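Local atomic coordinates of arginine--tRNA ligase (Campylobacter jejuni, PDB entry 3FNR), a protein that catalyses the ATP-dependent attachment of L-arginine to its cognate tRNA, releasing AMP and diphosphate, as a monomeric class I aminoacyl-tRNA synthetase. Residues Lys237-Trp242 against Asn266-Leu271; Phe32-Val37 against Phe70-Tyr75; Tyr226-Met231 against Glu258-Asp263; Asp57-Leu62 against Glu392-Gln397. The protein carries 1 engineered substitution. One frame throughout, in Å; residues are numbered along the deposited sequence.

Contact 1: residues Lys237-Trp242 against Asn266-Leu271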
loop_
_atom_site.group_PDB
_atom_site.type_symbol
_atom_site.label_atom_id
_atom_site.label_comp_id
_atom_site.label_asym_id
_atom_site.label_seq_id
_atom_site.Cartn_x
_atom_site.Cartn_y
_atom_site.Cartn_z
ATOM N N LYS A 237 18.151 3.652 -2.450
ATOM C CA LYS A 237 17.266 4.647 -1.837
ATOM C C LYS A 237 16.389 4.007 -0.756
ATOM O O LYS A 237 15.972 2.861 -0.899
ATOM C CB LYS A 237 16.356 5.255 -2.915
ATOM C CG LYS A 237 16.936 6.414 -3.712
ATOM C CD LYS A 237 16.202 7.701 -3.379
ATOM C CE LYS A 237 16.205 8.670 -4.552
ATOM N NZ LYS A 237 15.090 9.664 -4.441
ATOM N N CYS A 238 16.118 4.745 0.320
ATOM C CA CYS A 238 15.063 4.376 1.267
ATOM C C CYS A 238 13.845 5.267 1.066
ATOM O O CYS A 238 13.949 6.497 1.077
ATOM C CB CYS A 238 15.525 4.473 2.732
ATOM S SG CYS A 238 16.803 3.289 3.228
ATOM N N ILE A 239 12.691 4.637 0.897
ATOM C CA ILE A 239 11.423 5.352 0.744
ATOM C C ILE A 239 10.547 5.158 1.982
ATOM O O ILE A 239 10.375 4.030 2.450
ATOM C CB ILE A 239 10.649 4.851 -0.499
ATOM C CG1 ILE A 239 11.573 4.797 -1.728
ATOM C CG2 ILE A 239 9.401 5.702 -0.736
ATOM C CD1 ILE A 239 10.918 4.177 -2.970
ATOM N N ASN A 240 10.026 6.261 2.518
ATOM C CA ASN A 240 8.989 6.220 3.537
ATOM C C ASN A 240 7.673 6.731 2.973
ATOM O O ASN A 240 7.658 7.632 2.139
ATOM C CB ASN A 240 9.352 7.113 4.720
ATOM C CG ASN A 240 10.570 6.634 5.482
ATOM O OD1 ASN A 240 11.064 5.512 5.290
ATOM N ND2 ASN A 240 11.072 7.503 6.358
ATOM N N ILE A 241 6.569 6.163 3.440
ATOM C CA ILE A 241 5.261 6.749 3.194
ATOM C C ILE A 241 4.684 7.207 4.530
ATOM O O ILE A 241 4.385 6.389 5.406
ATOM C CB ILE A 241 4.304 5.778 2.468
ATOM C CG1 ILE A 241 4.890 5.360 1.112
ATOM C CG2 ILE A 241 2.940 6.423 2.272
ATOM C CD1 ILE A 241 4.184 4.199 0.487
ATOM N N TRP A 242 4.554 8.518 4.689
ATOM C CA TRP A 242 4.036 9.092 5.928
ATOM C C TRP A 242 2.706 9.787 5.667
ATOM O O TRP A 242 2.412 10.168 4.531
ATOM C CB TRP A 242 5.023 10.114 6.512
ATOM C CG TRP A 242 6.331 9.555 7.040
ATOM C CD1 TRP A 242 6.666 8.235 7.206
ATOM C CD2 TRP A 242 7.456 10.316 7.513
ATOM N NE1 TRP A 242 7.936 8.131 7.716
ATOM C CE2 TRP A 242 8.443 9.389 7.925
ATOM C CE3 TRP A 242 7.729 11.691 7.620
ATOM C CZ2 TRP A 242 9.687 9.792 8.437
ATOM C CZ3 TRP A 242 8.972 12.095 8.125
ATOM C CH2 TRP A 242 9.934 11.142 8.528
ATOM N N ASN A 266 18.979 10.473 -0.360
ATOM C CA ASN A 266 18.706 9.043 -0.507
ATOM C C ASN A 266 17.597 8.540 0.423
ATOM O O ASN A 266 17.277 7.351 0.429
ATOM C CB ASN A 266 19.989 8.230 -0.347
ATOM C CG ASN A 266 20.958 8.446 -1.506
ATOM O OD1 ASN A 266 20.561 8.877 -2.588
ATOM N ND2 ASN A 266 22.233 8.149 -1.284
ATOM N N LEU A 267 17.021 9.460 1.200
ATOM C CA LEU A 267 15.780 9.212 1.921
ATOM C C LEU A 267 14.652 10.011 1.271
ATOM O O LEU A 267 14.619 11.246 1.328
ATOM C CB LEU A 267 15.921 9.545 3.411
ATOM C CG LEU A 267 14.725 9.223 4.324
ATOM C CD1 LEU A 267 14.391 7.733 4.363
ATOM C CD2 LEU A 267 14.986 9.724 5.724
ATOM N N GLU A 268 13.742 9.290 0.635
ATOM C CA GLU A 268 12.635 9.880 -0.099
ATOM C C GLU A 268 11.379 9.743 0.741
ATOM O O GLU A 268 10.975 8.628 1.062
ATOM C CB GLU A 268 12.493 9.150 -1.443
ATOM C CG GLU A 268 11.285 9.546 -2.281
ATOM C CD GLU A 268 11.127 8.703 -3.546
ATOM O OE1 GLU A 268 12.137 8.167 -4.069
ATOM O OE2 GLU A 268 9.975 8.575 -4.015
ATOM N N ILE A 269 10.779 10.867 1.133
ATOM C CA ILE A 269 9.534 10.837 1.907
ATOM C C ILE A 269 8.341 11.083 0.983
ATOM O O ILE A 269 8.247 12.138 0.345
ATOM C CB ILE A 269 9.496 11.897 3.062
ATOM C CG1 ILE A 269 10.771 11.879 3.920
ATOM C CG2 ILE A 269 8.239 11.723 3.910
ATOM C CD1 ILE A 269 11.069 10.568 4.620
ATOM N N ILE A 270 7.436 10.110 0.912
ATOM C CA ILE A 270 6.170 10.266 0.184
ATOM C C ILE A 270 5.044 10.544 1.172
ATOM O O ILE A 270 4.870 9.810 2.136
ATOM C CB ILE A 270 5.849 9.015 -0.645
ATOM C CG1 ILE A 270 6.858 8.864 -1.786
ATOM C CG2 ILE A 270 4.403 9.047 -1.176
ATOM C CD1 ILE A 270 6.762 7.550 -2.503
ATOM N N LEU A 271 4.281 11.606 0.940
ATOM C CA LEU A 271 3.192 11.966 1.849
ATOM C C LEU A 271 1.815 11.536 1.348
ATOM O O LEU A 271 1.398 11.898 0.245
ATOM C CB LEU A 271 3.207 13.464 2.156
ATOM C CG LEU A 271 4.383 14.061 2.936
ATOM C CD1 LEU A 271 4.197 15.563 3.040
ATOM C CD2 LEU A 271 4.535 13.459 4.337
#
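Lys237-Trp242 and Leu267-Leu271 run side by side as parallel strands, 4.7 Å apart at their axes and 23° from exact alignment. They are the two strands of a beta-alpha-beta unit, with helix 250-258 as the crossover, in the Rossmann-like catalytic domain of a class I synthetase. Five backbone hydrogen bonds give the evidence for the register: Cys238 N, Asn240 N and Trp242 N donate to Asn266 O, Glu268 O and Ile270 O, and Glu268 N and Ile270 N donate back to Cys238 O and Asn240 O. All five N-H...O bonds are nearly straight.

The charged contact is slighter. The Lys237 chain, bent at chi2, brings NZ to 3.3 Å from Glu268 OE1, a salt bridge with a weak hydrogen bond; Glu268 OE2 has a second partner in one of the two conformers of Arg394.

Apolar contacts occupy both faces. Ile239 CG2 meets Ile270 CD1 at 3.7 Å on the face bearing Glu268. On the other face, Asn240 lies alongside Ile269, its amide held by His227. There Ile269 CD1 makes a CH-pi contact 4.2 Å from the centroid of the Trp242 six-membered ring, 13° off the normal, while Ile269 CG2 sits 3.7 Å from Trp242 CE3, toward the rim.

Contact 2: residues Phe32-Val37 against Phe70-Tyr75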
loop_
_atom_site.group_PDB
_atom_site.type_symbol
_atom_site.label_atom_id
_atom_site.label_comp_id
_atom_site.label_asym_id
_atom_site.label_seq_id
_atom_site.Cartn_x
_atom_site.Cartn_y
_atom_site.Cartn_z
ATOM N N PHE A 32 15.768 -0.338 -3.913
ATOM C CA PHE A 32 15.001 0.454 -2.955
ATOM C C PHE A 32 14.601 -0.332 -1.719
ATOM O O PHE A 32 14.348 -1.539 -1.784
ATOM C CB PHE A 32 13.722 1.001 -3.595
ATOM C CG PHE A 32 13.945 1.829 -4.829
ATOM C CD1 PHE A 32 14.009 3.212 -4.740
ATOM C CD2 PHE A 32 14.081 1.232 -6.078
ATOM C CE1 PHE A 32 14.218 3.994 -5.875
ATOM C CE2 PHE A 32 14.296 1.997 -7.215
ATOM C CZ PHE A 32 14.352 3.386 -7.114
ATOM N N LEU A 33 14.522 0.370 -0.594
ATOM C CA LEU A 33 13.887 -0.163 0.600
ATOM C C LEU A 33 12.702 0.704 0.998
ATOM O O LEU A 33 12.874 1.847 1.433
ATOM C CB LEU A 33 14.878 -0.269 1.775
ATOM C CG LEU A 33 14.303 -0.747 3.127
ATOM C CD1 LEU A 33 13.733 -2.161 3.028
ATOM C CD2 LEU A 33 15.352 -0.675 4.234
ATOM N N LEU A 34 11.499 0.145 0.883
ATOM C CA LEU A 34 10.283 0.853 1.280
ATOM C C LEU A 34 9.803 0.411 2.654
ATOM O O LEU A 34 9.536 -0.771 2.884
ATOM C CB LEU A 34 9.164 0.592 0.261
ATOM C CG LEU A 34 7.962 1.502 -0.036
ATOM C CD1 LEU A 34 6.759 0.631 -0.394
ATOM C CD2 LEU A 34 7.588 2.492 1.054
ATOM N N GLU A 35 9.655 1.366 3.559
ATOM C CA GLU A 35 9.025 1.078 4.829
ATOM C C GLU A 35 7.714 1.818 4.851
ATOM O O GLU A 35 7.687 3.043 4.712
ATOM C CB GLU A 35 9.884 1.521 6.011
ATOM C CG GLU A 35 9.214 1.263 7.368
ATOM C CD GLU A 35 9.191 2.500 8.256
ATOM O OE1 GLU A 35 10.150 3.305 8.192
ATOM O OE2 GLU A 35 8.209 2.679 9.014
ATOM N N TYR A 36 6.629 1.069 5.015
ATOM C CA TYR A 36 5.301 1.657 5.008
ATOM C C TYR A 36 4.320 0.948 5.935
ATOM O O TYR A 36 4.604 -0.141 6.441
ATOM C CB TYR A 36 4.763 1.781 3.572
ATOM C CG TYR A 36 4.318 0.494 2.881
ATOM C CD1 TYR A 36 5.213 -0.551 2.623
ATOM C CD2 TYR A 36 3.007 0.355 2.440
ATOM C CE1 TYR A 36 4.803 -1.708 1.966
ATOM C CE2 TYR A 36 2.582 -0.799 1.794
ATOM C CZ TYR A 36 3.480 -1.821 1.557
ATOM O OH TYR A 36 3.038 -2.942 0.902
ATOM N N VAL A 37 3.164 1.588 6.122
ATOM C CA VAL A 37 2.113 1.198 7.065
ATOM C C VAL A 37 2.612 1.387 8.496
ATOM O O VAL A 37 2.313 2.415 9.104
ATOM C CB VAL A 37 1.494 -0.233 6.821
ATOM C CG1 VAL A 37 0.241 -0.415 7.660
ATOM C CG2 VAL A 37 1.143 -0.448 5.345
ATOM N N PHE A 70 13.396 -4.303 -4.993
ATOM C CA PHE A 70 12.543 -3.452 -4.181
ATOM C C PHE A 70 12.049 -4.243 -2.980
ATOM O O PHE A 70 11.231 -5.161 -3.116
ATOM C CB PHE A 70 11.367 -2.949 -5.035
ATOM C CG PHE A 70 10.686 -1.696 -4.509
ATOM C CD1 PHE A 70 10.995 -0.448 -5.037
ATOM C CD2 PHE A 70 9.700 -1.777 -3.540
ATOM C CE1 PHE A 70 10.347 0.702 -4.587
ATOM C CE2 PHE A 70 9.048 -0.639 -3.084
ATOM C CZ PHE A 70 9.375 0.605 -3.599
ATOM N N ASN A 71 12.565 -3.885 -1.811
ATOM C CA ASN A 71 12.196 -4.518 -0.554
ATOM C C ASN A 71 11.193 -3.724 0.250
ATOM O O ASN A 71 11.160 -2.493 0.188
ATOM C CB ASN A 71 13.434 -4.765 0.297
ATOM C CG ASN A 71 14.051 -6.109 0.031
ATOM O OD1 ASN A 71 14.800 -6.283 -0.930
ATOM N ND2 ASN A 71 13.732 -7.082 0.884
ATOM N N THR A 72 10.376 -4.440 1.010
ATOM C CA THR A 72 9.378 -3.828 1.877
ATOM C C THR A 72 9.549 -4.256 3.326
ATOM O O THR A 72 9.911 -5.409 3.613
ATOM C CB THR A 72 7.950 -4.159 1.418
ATOM O OG1 THR A 72 7.826 -5.570 1.211
ATOM C CG2 THR A 72 7.656 -3.446 0.118
ATOM N N GLU A 73 9.254 -3.325 4.230
ATOM C CA GLU A 73 9.471 -3.514 5.652
ATOM C C GLU A 73 8.426 -2.768 6.485
ATOM O O GLU A 73 7.969 -1.680 6.118
ATOM C CB GLU A 73 10.905 -3.100 6.032
ATOM C CG GLU A 73 11.357 -3.477 7.440
ATOM C CD GLU A 73 12.870 -3.440 7.615
ATOM O OE1 GLU A 73 13.355 -2.524 8.313
ATOM O OE2 GLU A 73 13.573 -4.332 7.067
ATOM N N TYR A 74 8.044 -3.382 7.599
ATOM C CA TYR A 74 7.057 -2.843 8.522
ATOM C C TYR A 74 7.748 -2.755 9.872
ATOM O O TYR A 74 8.359 -3.725 10.327
ATOM C CB TYR A 74 5.865 -3.800 8.585
ATOM C CG TYR A 74 4.672 -3.408 9.445
ATOM C CD1 TYR A 74 4.768 -3.338 10.842
ATOM C CD2 TYR A 74 3.418 -3.205 8.866
ATOM C CE1 TYR A 74 3.663 -3.010 11.629
ATOM C CE2 TYR A 74 2.303 -2.887 9.648
ATOM C CZ TYR A 74 2.436 -2.794 11.023
ATOM O OH TYR A 74 1.345 -2.478 11.793
ATOM N N TYR A 75 7.647 -1.593 10.502
ATOM C CA TYR A 75 8.241 -1.371 11.801
ATOM C C TYR A 75 7.190 -1.581 12.873
ATOM O O TYR A 75 6.167 -0.891 12.884
ATOM C CB TYR A 75 8.780 0.057 11.888
ATOM C CG TYR A 75 9.517 0.370 13.166
ATOM C CD1 TYR A 75 10.817 -0.090 13.369
ATOM C CD2 TYR A 75 8.927 1.141 14.164
ATOM C CE1 TYR A 75 11.506 0.201 14.532
ATOM C CE2 TYR A 75 9.605 1.429 15.339
ATOM C CZ TYR A 75 10.896 0.961 15.515
ATOM O OH TYR A 75 11.590 1.265 16.668
#
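Phe70 lies on the same sheet face as Phe32 and Leu34 and leans its ring against both; its atoms can be followed outward. At CB the chain turns so that CG stands anti to the backbone N (chi1 -159°), which carries the ring toward strand 32-35. CG is the first ring atom to approach Phe32 CB. CD1 comes closer, 3.4 Å from Phe32 CB, and CE1 touches the same carbon and Phe32 CG. The two rings meet obliquely, with centroids 5.5 Å apart and planes at 39°. On the other flank CE2 lies 3.6 Å from Leu34 CB, and CZ also touches Leu34 CB and CG; Leu34 CD1 arrives at the ring edge, in its plane.

The strands that carry this packing are the parallel pair of a beta-alpha-beta unit closed by helix 50-65, whose Thr60 and Ala63 also touch the Phe70 ring. Asn71 N donates to Phe32 O, Leu34 N to Asn71 O at 2.7 Å, and Glu73 N to Leu34 O through a more bent bond (137°). A longer bond runs from Tyr36 N to Glu73 O, 3.3 Å. The Tyr36 ring meets Thr72 CG2 through its CE1. Farther along, Val37 CG1 packs 3.8 Å from Tyr74 CE2.

Contact 3: residues Tyr226-Met231 against Glu258-Asp263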
loop_
_atom_site.group_PDB
_atom_site.type_symbol
_atom_site.label_atom_id
_atom_site.label_comp_id
_atom_site.label_asym_id
_atom_site.label_seq_id
_atom_site.Cartn_x
_atom_site.Cartn_y
_atom_site.Cartn_z
ATOM N N TYR A 226 16.635 3.347 14.026
ATOM C CA TYR A 226 16.047 2.507 12.985
ATOM C C TYR A 226 16.487 2.956 11.595
ATOM O O TYR A 226 16.898 2.141 10.763
ATOM C CB TYR A 226 14.515 2.532 13.081
ATOM C CG TYR A 226 13.827 1.720 12.012
ATOM C CD1 TYR A 226 14.236 0.417 11.737
ATOM C CD2 TYR A 226 12.756 2.244 11.283
ATOM C CE1 TYR A 226 13.625 -0.334 10.756
ATOM C CE2 TYR A 226 12.124 1.486 10.296
ATOM C CZ TYR A 226 12.571 0.201 10.041
ATOM O OH TYR A 226 11.969 -0.574 9.084
ATOM N N HIS A 227 16.397 4.257 11.351
ATOM C CA HIS A 227 16.779 4.810 10.060
ATOM C C HIS A 227 18.259 4.636 9.741
ATOM O O HIS A 227 18.618 4.402 8.580
ATOM C CB HIS A 227 16.336 6.261 9.958
ATOM C CG HIS A 227 14.912 6.408 9.530
ATOM N ND1 HIS A 227 13.855 6.318 10.412
ATOM C CD2 HIS A 227 14.369 6.599 8.305
ATOM C CE1 HIS A 227 12.723 6.468 9.749
ATOM N NE2 HIS A 227 13.007 6.641 8.470
ATOM N N LYS A 228 19.104 4.710 10.771
ATOM C CA LYS A 228 20.535 4.432 10.632
ATOM C C LYS A 228 20.761 3.011 10.106
ATOM O O LYS A 228 21.566 2.800 9.201
ATOM C CB LYS A 228 21.251 4.611 11.975
ATOM C CG LYS A 228 22.766 4.370 11.898
ATOM C CD LYS A 228 23.420 4.482 13.262
ATOM C CE LYS A 228 24.886 4.099 13.198
ATOM N NZ LYS A 228 25.047 2.621 13.186
ATOM N N ASP A 229 20.056 2.046 10.692
ATOM C CA ASP A 229 20.044 0.672 10.178
ATOM C C ASP A 229 19.547 0.606 8.718
ATOM O O ASP A 229 20.275 0.117 7.860
ATOM C CB ASP A 229 19.213 -0.224 11.098
ATOM C CG ASP A 229 19.052 -1.656 10.566
ATOM O OD1 ASP A 229 19.860 -2.128 9.744
ATOM O OD2 ASP A 229 18.101 -2.326 11.001
ATOM N N LYS A 230 18.347 1.119 8.430
ATOM C CA LYS A 230 17.812 1.093 7.040
ATOM C C LYS A 230 18.746 1.693 5.982
ATOM O O LYS A 230 18.911 1.123 4.897
ATOM C CB LYS A 230 16.462 1.796 6.944
ATOM C CG LYS A 230 15.309 1.089 7.615
ATOM C CD LYS A 230 13.978 1.683 7.153
ATOM C CE LYS A 230 13.869 3.137 7.500
ATOM N NZ LYS A 230 12.546 3.721 7.111
ATOM N N MET A 231 19.363 2.829 6.301
ATOM C CA MET A 231 20.222 3.547 5.335
ATOM C C MET A 231 21.626 2.968 5.178
ATOM O O MET A 231 22.389 3.387 4.295
ATOM C CB MET A 231 20.329 5.023 5.714
ATOM C CG MET A 231 18.992 5.748 5.697
ATOM S SD MET A 231 18.712 6.619 4.159
ATOM C CE MET A 231 19.443 8.166 4.630
ATOM N N GLU A 258 22.106 13.306 7.833
ATOM C CA GLU A 258 23.318 14.042 7.467
ATOM C C GLU A 258 24.370 13.911 8.565
ATOM O O GLU A 258 25.559 13.764 8.281
ATOM C CB GLU A 258 23.013 15.521 7.196
ATOM C CG GLU A 258 22.203 15.796 5.917
ATOM C CD GLU A 258 22.968 15.523 4.621
ATOM O OE1 GLU A 258 22.309 15.291 3.584
ATOM O OE2 GLU A 258 24.220 15.545 4.624
ATOM N N PHE A 259 23.914 13.929 9.816
ATOM C CA PHE A 259 24.788 13.767 10.980
ATOM C C PHE A 259 25.184 12.300 11.229
ATOM O O PHE A 259 25.771 11.984 12.261
ATOM C CB PHE A 259 24.112 14.320 12.235
ATOM C CG PHE A 259 24.262 15.814 12.425
ATOM C CD1 PHE A 259 25.496 16.446 12.263
ATOM C CD2 PHE A 259 23.172 16.575 12.820
ATOM C CE1 PHE A 259 25.626 17.815 12.462
ATOM C CE2 PHE A 259 23.285 17.937 13.019
ATOM C CZ PHE A 259 24.519 18.566 12.842
ATOM N N LEU A 260 24.845 11.411 10.300
ATOM C CA LEU A 260 25.271 10.015 10.377
ATOM C C LEU A 260 26.125 9.664 9.162
ATOM O O LEU A 260 26.498 8.502 8.954
ATOM C CB LEU A 260 24.066 9.076 10.494
ATOM C CG LEU A 260 23.286 9.047 11.816
ATOM C CD1 LEU A 260 21.961 8.335 11.654
ATOM C CD2 LEU A 260 24.083 8.370 12.914
ATOM N N GLY A 261 26.437 10.682 8.364
ATOM C CA GLY A 261 27.314 10.513 7.212
ATOM C C GLY A 261 26.557 10.191 5.942
ATOM O O GLY A 261 27.166 10.018 4.884
ATOM N N PHE A 262 25.229 10.118 6.044
ATOM C CA PHE A 262 24.389 9.796 4.892
ATOM C C PHE A 262 24.035 11.038 4.078
ATOM O O PHE A 262 23.965 12.147 4.610
ATOM C CB PHE A 262 23.093 9.091 5.315
ATOM C CG PHE A 262 23.303 7.818 6.096
ATOM C CD1 PHE A 262 22.766 7.682 7.373
ATOM C CD2 PHE A 262 24.020 6.755 5.554
ATOM C CE1 PHE A 262 22.949 6.510 8.103
ATOM C CE2 PHE A 262 24.216 5.583 6.283
ATOM C CZ PHE A 262 23.678 5.465 7.562
ATOM N N ASP A 263 23.814 10.825 2.783
ATOM C CA ASP A 263 23.229 11.828 1.913
ATOM C C ASP A 263 21.721 11.706 2.103
ATOM O O ASP A 263 21.121 10.684 1.754
ATOM C CB ASP A 263 23.654 11.562 0.461
ATOM C CG ASP A 263 23.095 12.577 -0.535
ATOM O OD1 ASP A 263 22.465 13.585 -0.135
ATOM O OD2 ASP A 263 23.304 12.359 -1.748
#
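Met231 and Phe262 make the tight part of this surface contact. Met231 CB stands 3.7 Å from the centroid of the Phe262 ring and 6° off its normal, a CH-pi contact almost exactly over the centre. Bends at chi2 and chi3 carry CG and SD up off the ring and bring CE down beside Phe262 CB, 3.8 Å away. The sulfur is a more distant Met-aromatic partner, with SD 5.5 Å from the centroid above the same face. Leu260 O lies over the centre of the opposite face, which places the ring between its own loop and the helix. Phe262 CE2 also approaches Met231 O at 3.5 Å.

A slimmer patch, of a few aliphatic contacts, is formed by Lys228 and Leu260, whose side chains lie roughly perpendicular. Lys228 CB is 3.8 Å from Leu260 CD1, while the far end of the lysine leads away. Asp263, on the exposed side, contributes only its O, 4.2 Å from Met231 CE.

The loop begins with a Schellman motif that ends helix 250-258, Gly261 supplying the positive phi. It packs against the C-terminal part of helix 219-231, with Met257 touching both Met231 and Phe262. Leu260 touches Ser181 and Leu182 of helix 175-184, and the loop then leads into strand 267-279.

Contact 4: residues Asp57-Leu62 against Glu392-Gln397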
loop_
_atom_site.group_PDB
_atom_site.type_symbol
_atom_site.label_atom_id
_atom_site.label_comp_id
_atom_site.label_asym_id
_atom_site.label_seq_id
_atom_site.Cartn_x
_atom_site.Cartn_y
_atom_site.Cartn_z
ATOM N N ASP A 57 1.959 -0.887 -1.803
ATOM C CA ASP A 57 1.944 -2.223 -2.394
ATOM C C ASP A 57 1.932 -2.117 -3.909
ATOM O O ASP A 57 2.611 -2.884 -4.593
ATOM C CB ASP A 57 0.749 -3.044 -1.914
ATOM C CG ASP A 57 0.817 -4.476 -2.401
ATOM O OD1 ASP A 57 -0.093 -4.900 -3.142
ATOM O OD2 ASP A 57 1.813 -5.162 -2.082
ATOM N N THR A 58 1.182 -1.144 -4.428
ATOM C CA THR A 58 1.149 -0.934 -5.866
ATOM C C THR A 58 2.536 -0.498 -6.326
ATOM O O THR A 58 3.078 -1.084 -7.254
ATOM C CB THR A 58 0.050 0.066 -6.282
ATOM O OG1 THR A 58 -1.196 -0.340 -5.704
ATOM C CG2 THR A 58 -0.111 0.087 -7.783
ATOM N N LEU A 59 3.136 0.472 -5.634
ATOM C CA LEU A 59 4.529 0.882 -5.901
ATOM C C LEU A 59 5.486 -0.312 -5.947
ATOM O O LEU A 59 6.289 -0.438 -6.875
ATOM C CB LEU A 59 5.025 1.842 -4.815
ATOM C CG LEU A 59 5.791 3.135 -5.127
ATOM C CD1 LEU A 59 6.838 3.333 -4.065
ATOM C CD2 LEU A 59 6.419 3.203 -6.523
ATOM N N THR A 60 5.389 -1.175 -4.935
ATOM C CA THR A 60 6.204 -2.381 -4.845
ATOM C C THR A 60 6.018 -3.299 -6.046
ATOM O O THR A 60 7.000 -3.677 -6.690
ATOM C CB THR A 60 5.893 -3.168 -3.557
ATOM O OG1 THR A 60 6.010 -2.289 -2.437
ATOM C CG2 THR A 60 6.866 -4.307 -3.391
ATOM N N ARG A 61 4.761 -3.637 -6.347
ATOM C CA ARG A 61 4.433 -4.515 -7.475
ATOM C C ARG A 61 4.936 -3.925 -8.781
ATOM O O ARG A 61 5.442 -4.643 -9.644
ATOM C CB ARG A 61 2.922 -4.719 -7.567
ATOM C CG ARG A 61 2.317 -5.618 -6.504
ATOM C CD ARG A 61 0.798 -5.557 -6.600
ATOM N NE ARG A 61 0.116 -6.312 -5.551
ATOM C CZ ARG A 61 -0.259 -7.582 -5.667
ATOM N NH1 ARG A 61 -0.009 -8.254 -6.787
ATOM N NH2 ARG A 61 -0.885 -8.179 -4.660
ATOM N N LEU A 62 4.793 -2.609 -8.915
ATOM C CA LEU A 62 5.219 -1.906 -10.110
ATOM C C LEU A 62 6.739 -1.903 -10.239
ATOM O O LEU A 62 7.277 -2.265 -11.292
ATOM C CB LEU A 62 4.644 -0.489 -10.136
ATOM C CG LEU A 62 4.968 0.407 -11.335
ATOM C CD1 LEU A 62 4.559 -0.218 -12.669
ATOM C CD2 LEU A 62 4.273 1.713 -11.129
ATOM N N GLU A 392 8.677 6.296 -12.209
ATOM C CA GLU A 392 9.680 7.351 -12.122
ATOM C C GLU A 392 9.172 8.674 -11.541
ATOM O O GLU A 392 9.931 9.386 -10.896
ATOM C CB GLU A 392 10.341 7.561 -13.490
ATOM C CG GLU A 392 11.226 6.381 -13.909
ATOM C CD GLU A 392 11.495 6.322 -15.408
ATOM O OE1 GLU A 392 11.585 5.201 -15.951
ATOM O OE2 GLU A 392 11.618 7.391 -16.043
ATOM N N ALA A 393 7.893 8.990 -11.749
ATOM C CA ALA A 393 7.299 10.211 -11.208
ATOM C C ALA A 393 6.549 9.959 -9.899
ATOM O O ALA A 393 6.044 10.908 -9.294
ATOM C CB ALA A 393 6.354 10.842 -12.236
ATOM N N ARG A 394 6.494 8.685 -9.487
ATOM C CA ARG A 394 5.717 8.211 -8.325
ATOM C C ARG A 394 4.220 8.516 -8.473
ATOM O O ARG A 394 3.483 8.602 -7.485
ATOM C CB ARG A 394 6.276 8.743 -6.987
ATOM C CG ARG A 394 7.802 8.659 -6.815
ATOM C CD ARG A 394 8.326 7.234 -6.710
ATOM N NE ARG A 394 9.746 7.225 -6.356
ATOM C CZ ARG A 394 10.745 7.000 -7.205
ATOM N NH1 ARG A 394 11.998 7.021 -6.765
ATOM N NH2 ARG A 394 10.500 6.738 -8.487
ATOM N N ALA A 395 3.774 8.652 -9.721
ATOM C CA ALA A 395 2.392 9.003 -10.032
ATOM C C ALA A 395 1.569 7.756 -10.353
ATOM O O ALA A 395 1.276 7.467 -11.520
ATOM C CB ALA A 395 2.352 9.999 -11.198
ATOM N N LEU A 396 1.192 7.015 -9.318
ATOM C CA LEU A 396 0.521 5.732 -9.519
ATOM C C LEU A 396 -0.907 5.846 -10.060
ATOM O O LEU A 396 -1.430 4.883 -10.610
ATOM C CB LEU A 396 0.560 4.875 -8.245
ATOM C CG LEU A 396 1.950 4.576 -7.672
ATOM C CD1 LEU A 396 1.877 3.668 -6.460
ATOM C CD2 LEU A 396 2.874 3.984 -8.718
ATOM N N GLN A 397 -1.518 7.025 -9.922
ATOM C CA GLN A 397 -2.856 7.280 -10.463
ATOM C C GLN A 397 -2.918 7.265 -11.985
ATOM O O GLN A 397 -4.008 7.179 -12.544
ATOM C CB GLN A 397 -3.450 8.586 -9.910
ATOM C CG GLN A 397 -2.935 9.878 -10.551
ATOM C CD GLN A 397 -1.538 10.273 -10.079
ATOM O OE1 GLN A 397 -1.034 9.766 -9.071
ATOM N NE2 GLN A 397 -0.909 11.186 -10.809
#
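Thr58, Leu59 and Leu62 of helix 50-65 receive Leu396, which follows the Schellman motif at the end of helix 383-393. The contact therefore joins the crossover helix of a beta-alpha-beta unit in the catalytic domain to the DALR anticodon-binding domain, and its substance is apolar.

Along the helix, Thr58 is the first to touch, its CB 4.0 Å from Leu396 CD1, while its hydroxyl is engaged with Val54 O. Leu313, from a loop, touches both Thr58 and Leu396 and so borders the contact here. Leu59 meets the same methyl: Leu396 CD1 is 3.5 Å from Leu59 N and 4.0 Å from Leu59 CB, the two side chains lying roughly perpendicular. That one methyl thus rests on the helix backbone as well as on two side chains. Leu59 also touches Phe391 of helix 383-393, and Leu62 touches Phe391 and Leu387, which extends the apolar seam along that helix.

One turn on from Thr58, Leu62 takes the other branch of Leu396. Its CG lies anti to the backbone N (chi1 -179°), extending the chain toward Leu396, and the two leucine chains run antiparallel alongside each other, with Leu62 CD2 3.6 Å from Leu396 CD2.

Contacts 1 and 2 belong to one sheet, their centres about 10 Å apart: strands 31-35 and 237-243 are neighbours, and Ile239 N probably hydrogen-bonds to Leu33 O at 2.8 Å. Contact 3 meets this sheet through helix 219-231, where Lys230 NZ forms a salt bridge with Glu35 OE1 at 2.7 Å. Contact 4 ties in the anticodon-binding domain, and in one conformer Arg394 NE reaches Glu268 OE2 of contact 1 at 2.7 Å. Contacts 3 and 4 stay about 13 Å apart at their nearest atoms. The HIGH motif, Ala39-His49, begins two residues after Val37, and a glycerol, probably from the crystallisation liquor, lies about 4 Å from the Trp242 side chain and about 6 Å from that of Glu35.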